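Local coordinates for flap endonuclease 1 (Methanocaldococcus jannaschii, PDB 1A76), which cuts 5'-flap structures and acts as a 5'-3' exonuclease in DNA replication and repair, using magnesium ions as cofactor, at residues D18-N30 with M160-D173. Sequence-based numbering, arbitrary orientation.
Sequences DLKGKKVAIDGMN and MAKKGDVWAVVSQD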
loop_
_atom_site.group_PDB
_atom_site.type_symbol
_atom_site.label_atom_id
_atom_site.label_comp_id
_atom_site.label_asym_id
_atom_site.label_seq_id
_atom_site.Cartn_x
_atom_site.Cartn_y
_atom_site.Cartn_z
ATOM N N ASP A 18 1.687 -20.116 10.615
ATOM C CA ASP A 18 2.583 -20.442 9.516
ATOM C C ASP A 18 3.244 -19.196 8.929
ATOM O O ASP A 18 4.039 -19.280 8.004
ATOM C CB ASP A 18 1.830 -21.218 8.427
ATOM C CG ASP A 18 1.475 -22.642 8.861
ATOM O OD1 ASP A 18 1.975 -23.095 9.909
ATOM O OD2 ASP A 18 0.691 -23.309 8.155
ATOM N N LEU A 19 2.907 -18.042 9.484
ATOM C CA LEU A 19 3.471 -16.769 9.044
ATOM C C LEU A 19 4.563 -16.365 10.048
ATOM O O LEU A 19 5.289 -15.386 9.851
ATOM C CB LEU A 19 2.362 -15.718 9.030
ATOM C CG LEU A 19 1.908 -14.993 7.763
ATOM C CD1 LEU A 19 2.373 -15.714 6.529
ATOM C CD2 LEU A 19 0.385 -14.841 7.800
ATOM N N LYS A 20 4.659 -17.126 11.135
ATOM C CA LYS A 20 5.640 -16.851 12.183
ATOM C C LYS A 20 7.087 -16.862 11.687
ATOM O O LYS A 20 7.494 -17.749 10.935
ATOM C CB LYS A 20 5.492 -17.867 13.321
ATOM C CG LYS A 20 5.863 -17.322 14.697
ATOM C CD LYS A 20 6.728 -18.311 15.472
ATOM C CE LYS A 20 7.802 -17.608 16.310
ATOM N NZ LYS A 20 9.123 -17.536 15.614
ATOM N N GLY A 21 7.855 -15.860 12.113
ATOM C CA GLY A 21 9.254 -15.770 11.733
ATOM C C GLY A 21 9.546 -15.140 10.382
ATOM O O GLY A 21 10.712 -15.057 9.979
ATOM N N LYS A 22 8.510 -14.694 9.674
ATOM C CA LYS A 22 8.707 -14.094 8.359
ATOM C C LYS A 22 8.918 -12.586 8.406
ATOM O O LYS A 22 8.447 -11.897 9.313
ATOM C CB LYS A 22 7.509 -14.387 7.445
ATOM C CG LYS A 22 7.305 -15.864 7.053
ATOM C CD LYS A 22 8.605 -16.545 6.620
ATOM C CE LYS A 22 8.319 -17.781 5.761
ATOM N NZ LYS A 22 9.190 -18.951 6.111
ATOM N N LYS A 23 9.653 -12.082 7.426
ATOM C CA LYS A 23 9.885 -10.651 7.307
ATOM C C LYS A 23 8.902 -10.213 6.223
ATOM O O LYS A 23 8.682 -10.954 5.257
ATOM C CB LYS A 23 11.314 -10.375 6.838
ATOM C CG LYS A 23 12.402 -10.710 7.865
ATOM C CD LYS A 23 13.762 -10.217 7.382
ATOM C CE LYS A 23 14.888 -11.159 7.794
ATOM N NZ LYS A 23 16.205 -10.457 7.857
ATOM N N VAL A 24 8.293 -9.039 6.378
ATOM C CA VAL A 24 7.346 -8.561 5.363
ATOM C C VAL A 24 7.495 -7.073 5.096
ATOM O O VAL A 24 7.857 -6.309 5.987
ATOM C CB VAL A 24 5.857 -8.777 5.781
ATOM C CG1 VAL A 24 5.475 -10.247 5.643
ATOM C CG2 VAL A 24 5.623 -8.277 7.232
ATOM N N ALA A 25 7.213 -6.665 3.864
ATOM C CA ALA A 25 7.249 -5.252 3.514
ATOM C C ALA A 25 5.776 -4.851 3.476
ATOM O O ALA A 25 4.995 -5.410 2.711
ATOM C CB ALA A 25 7.899 -5.046 2.146
ATOM N N ILE A 26 5.388 -3.912 4.326
ATOM C CA ILE A 26 3.998 -3.480 4.359
ATOM C C ILE A 26 3.703 -2.315 3.419
ATOM O O ILE A 26 4.388 -1.298 3.454
ATOM C CB ILE A 26 3.570 -3.038 5.769
ATOM C CG1 ILE A 26 3.632 -4.217 6.737
ATOM C CG2 ILE A 26 2.131 -2.497 5.719
ATOM C CD1 ILE A 26 3.545 -3.811 8.173
ATOM N N ASP A 27 2.681 -2.469 2.579
ATOM C CA ASP A 27 2.281 -1.385 1.693
ATOM C C ASP A 27 1.620 -0.361 2.624
ATOM O O ASP A 27 0.445 -0.495 2.989
ATOM C CB ASP A 27 1.275 -1.870 0.651
ATOM C CG ASP A 27 0.829 -0.756 -0.279
ATOM O OD1 ASP A 27 0.791 0.417 0.154
ATOM O OD2 ASP A 27 0.515 -1.053 -1.444
ATOM N N GLY A 28 2.406 0.639 3.014
ATOM C CA GLY A 28 1.964 1.671 3.933
ATOM C C GLY A 28 0.669 2.400 3.652
ATOM O O GLY A 28 -0.207 2.444 4.505
ATOM N N MET A 29 0.542 2.988 2.472
ATOM C CA MET A 29 -0.674 3.724 2.152
ATOM C C MET A 29 -1.865 2.797 2.091
ATOM O O MET A 29 -2.951 3.165 2.503
ATOM C CB MET A 29 -0.515 4.482 0.838
ATOM C CG MET A 29 0.554 5.555 0.923
ATOM S SD MET A 29 0.093 6.877 2.058
ATOM C CE MET A 29 1.051 6.420 3.457
ATOM N N ASN A 30 -1.664 1.588 1.584
ATOM C CA ASN A 30 -2.773 0.657 1.517
ATOM C C ASN A 30 -3.250 0.356 2.926
ATOM O O ASN A 30 -4.452 0.279 3.184
ATOM C CB ASN A 30 -2.370 -0.655 0.837
ATOM C CG ASN A 30 -3.571 -1.531 0.553
ATOM O OD1 ASN A 30 -3.899 -2.413 1.333
ATOM N ND2 ASN A 30 -4.260 -1.259 -0.550
ATOM N N MET A 160 11.665 -5.243 -2.875
ATOM C CA MET A 160 12.310 -5.762 -1.665
ATOM C C MET A 160 12.004 -7.251 -1.488
ATOM O O MET A 160 12.839 -8.037 -1.013
ATOM C CB MET A 160 11.831 -4.980 -0.442
ATOM C CG MET A 160 12.271 -3.505 -0.448
ATOM S SD MET A 160 11.258 -2.380 0.550
ATOM C CE MET A 160 11.775 -2.804 2.201
ATOM N N ALA A 161 10.797 -7.641 -1.870
ATOM C CA ALA A 161 10.396 -9.039 -1.749
ATOM C C ALA A 161 11.103 -9.848 -2.824
ATOM O O ALA A 161 11.593 -10.944 -2.566
ATOM C CB ALA A 161 8.881 -9.167 -1.890
ATOM N N LYS A 162 11.158 -9.302 -4.034
ATOM C CA LYS A 162 11.818 -9.997 -5.130
ATOM C C LYS A 162 13.281 -10.270 -4.777
ATOM O O LYS A 162 13.800 -11.362 -5.035
ATOM C CB LYS A 162 11.715 -9.170 -6.413
ATOM C CG LYS A 162 10.542 -9.577 -7.292
ATOM C CD LYS A 162 10.066 -8.440 -8.177
ATOM C CE LYS A 162 10.934 -8.301 -9.411
ATOM N NZ LYS A 162 11.321 -6.874 -9.635
ATOM N N LYS A 163 13.933 -9.288 -4.161
ATOM C CA LYS A 163 15.338 -9.421 -3.762
ATOM C C LYS A 163 15.562 -10.412 -2.634
ATOM O O LYS A 163 16.694 -10.810 -2.378
ATOM C CB LYS A 163 15.898 -8.078 -3.309
ATOM C CG LYS A 163 15.868 -6.990 -4.359
ATOM C CD LYS A 163 16.960 -5.976 -4.091
ATOM C CE LYS A 163 16.904 -5.459 -2.673
ATOM N NZ LYS A 163 18.107 -4.636 -2.360
ATOM N N GLY A 164 14.497 -10.788 -1.937
ATOM C CA GLY A 164 14.648 -11.727 -0.837
ATOM C C GLY A 164 14.895 -11.076 0.511
ATOM O O GLY A 164 15.186 -11.761 1.495
ATOM N N ASP A 165 14.788 -9.753 0.567
ATOM C CA ASP A 165 14.990 -9.041 1.819
ATOM C C ASP A 165 13.793 -9.284 2.738
ATOM O O ASP A 165 13.911 -9.232 3.966
ATOM C CB ASP A 165 15.173 -7.550 1.547
ATOM C CG ASP A 165 16.581 -7.217 1.084
ATOM O OD1 ASP A 165 17.446 -8.126 1.075
ATOM O OD2 ASP A 165 16.820 -6.051 0.727
ATOM N N VAL A 166 12.636 -9.540 2.130
ATOM C CA VAL A 166 11.416 -9.837 2.873
ATOM C C VAL A 166 10.729 -10.985 2.149
ATOM O O VAL A 166 10.925 -11.179 0.948
ATOM C CB VAL A 166 10.447 -8.624 2.930
ATOM C CG1 VAL A 166 11.058 -7.513 3.762
ATOM C CG2 VAL A 166 10.121 -8.145 1.515
ATOM N N TRP A 167 9.911 -11.731 2.883
ATOM C CA TRP A 167 9.210 -12.885 2.334
ATOM C C TRP A 167 8.005 -12.531 1.462
ATOM O O TRP A 167 7.690 -13.236 0.499
ATOM C CB TRP A 167 8.751 -13.772 3.480
ATOM C CG TRP A 167 8.238 -15.105 3.048
ATOM C CD1 TRP A 167 8.951 -16.115 2.459
ATOM C CD2 TRP A 167 6.908 -15.596 3.214
ATOM N NE1 TRP A 167 8.140 -17.211 2.249
ATOM C CE2 TRP A 167 6.881 -16.918 2.706
ATOM C CE3 TRP A 167 5.730 -15.050 3.746
ATOM C CZ2 TRP A 167 5.725 -17.697 2.716
ATOM C CZ3 TRP A 167 4.588 -15.825 3.751
ATOM C CH2 TRP A 167 4.593 -17.137 3.240
ATOM N N ALA A 168 7.328 -11.440 1.807
ATOM C CA ALA A 168 6.156 -11.030 1.063
ATOM C C ALA A 168 5.786 -9.575 1.285
ATOM O O ALA A 168 6.337 -8.882 2.164
ATOM C CB ALA A 168 4.960 -11.923 1.442
ATOM N N VAL A 169 4.840 -9.127 0.468
ATOM C CA VAL A 169 4.315 -7.776 0.563
ATOM C C VAL A 169 2.958 -7.911 1.256
ATOM O O VAL A 169 2.147 -8.766 0.899
ATOM C CB VAL A 169 4.121 -7.155 -0.849
ATOM C CG1 VAL A 169 3.288 -5.875 -0.762
ATOM C CG2 VAL A 169 5.485 -6.886 -1.485
ATOM N N VAL A 170 2.730 -7.099 2.277
ATOM C CA VAL A 170 1.459 -7.115 2.976
ATOM C C VAL A 170 0.587 -6.010 2.375
ATOM O O VAL A 170 0.990 -4.847 2.305
ATOM C CB VAL A 170 1.657 -6.884 4.482
ATOM C CG1 VAL A 170 0.311 -6.623 5.158
ATOM C CG2 VAL A 170 2.341 -8.095 5.094
ATOM N N SER A 171 -0.597 -6.389 1.906
ATOM C CA SER A 171 -1.515 -5.440 1.298
ATOM C C SER A 171 -2.880 -6.090 1.057
ATOM O O SER A 171 -2.996 -7.309 1.073
ATOM C CB SER A 171 -0.945 -4.948 -0.037
ATOM O OG SER A 171 -1.870 -4.085 -0.684
ATOM N N GLN A 172 -3.909 -5.273 0.846
ATOM C CA GLN A 172 -5.247 -5.797 0.580
ATOM C C GLN A 172 -5.457 -5.923 -0.929
ATOM O O GLN A 172 -6.403 -6.575 -1.392
ATOM C CB GLN A 172 -6.308 -4.870 1.169
ATOM C CG GLN A 172 -6.357 -4.896 2.682
ATOM C CD GLN A 172 -6.626 -6.281 3.211
ATOM O OE1 GLN A 172 -7.726 -6.809 3.060
ATOM N NE2 GLN A 172 -5.624 -6.886 3.820
ATOM N N ASP A 173 -4.559 -5.295 -1.682
ATOM C CA ASP A 173 -4.609 -5.300 -3.141
ATOM C C ASP A 173 -3.732 -6.407 -3.724
ATOM O O ASP A 173 -2.785 -6.879 -3.088
ATOM C CB ASP A 173 -4.134 -3.950 -3.687
ATOM C CG ASP A 173 -5.144 -2.842 -3.470
ATOM O OD1 ASP A 173 -6.266 -3.124 -2.999
ATOM O OD2 ASP A 173 -4.815 -1.682 -3.776
HETATM O O HOH W 1 -0.500 -3.060 -2.558
HETATM O O HOH W 2 -0.607 -2.882 3.622
HETATM O O HOH W 3 -7.467 -2.093 -0.649
#
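Leu19 and Lys22 meet Trp167 where two parallel strands, 23-27 and 168-170, begin to pair in the central sheet of the PIN-type nuclease fold, joining the N-domain to the I-domain. Leu19 brings CD1 to within 3.6 Å of Trp167 CZ3, the two side chains crossing at about a right angle. Lys22, its chain bent at chi2, lies over one indole face: CE lies 3.5 Å from the centroid of the five-membered ring, a CH-pi contact, and NZ follows over the same face in a cation-pi interaction. Arg183 also makes a cation-pi contact with this indole. A serine in place of Trp167 would probably leave Lys22 without its aromatic platform and open a gap beside Leu19 CD1.

Lys23 O accepts Trp167 N from above its carbonyl plane, and from there the ladder straightens. Val24 packs CB against Val170 CG2 at 3.6 Å, on the face it shares with Ile26, whose CG1 lies beside Val170 CB. Ala25 projects from the other face toward Val166 CG2; its N bonds to Ala168 O, and its O accepts Val170 N, both at 2.9 Å. Ile26 pairs with strand 74-79 on the other edge, while Asp27 N continues the pattern to Val170 O with an N-H...O angle of 169°.

At the C-terminal ends, where such folds place their active sites, Asp27 is the N-cap of helix 28-38, its OD1 accepting Asn30 N at 3.1 Å. Asp27 and Asp173 are predicted ligands of separate magnesium ions, and a bound manganese ion lies about 4 Å from the nearest atom of the Asp173 side chain. Asn30, with CG trans to its own N (chi1 -170°), reaches across to the loop leading to Asp173; its OD1 accepts Gln172 N at 2.9 Å, the donor standing 46° out of the amide carbonyl plane.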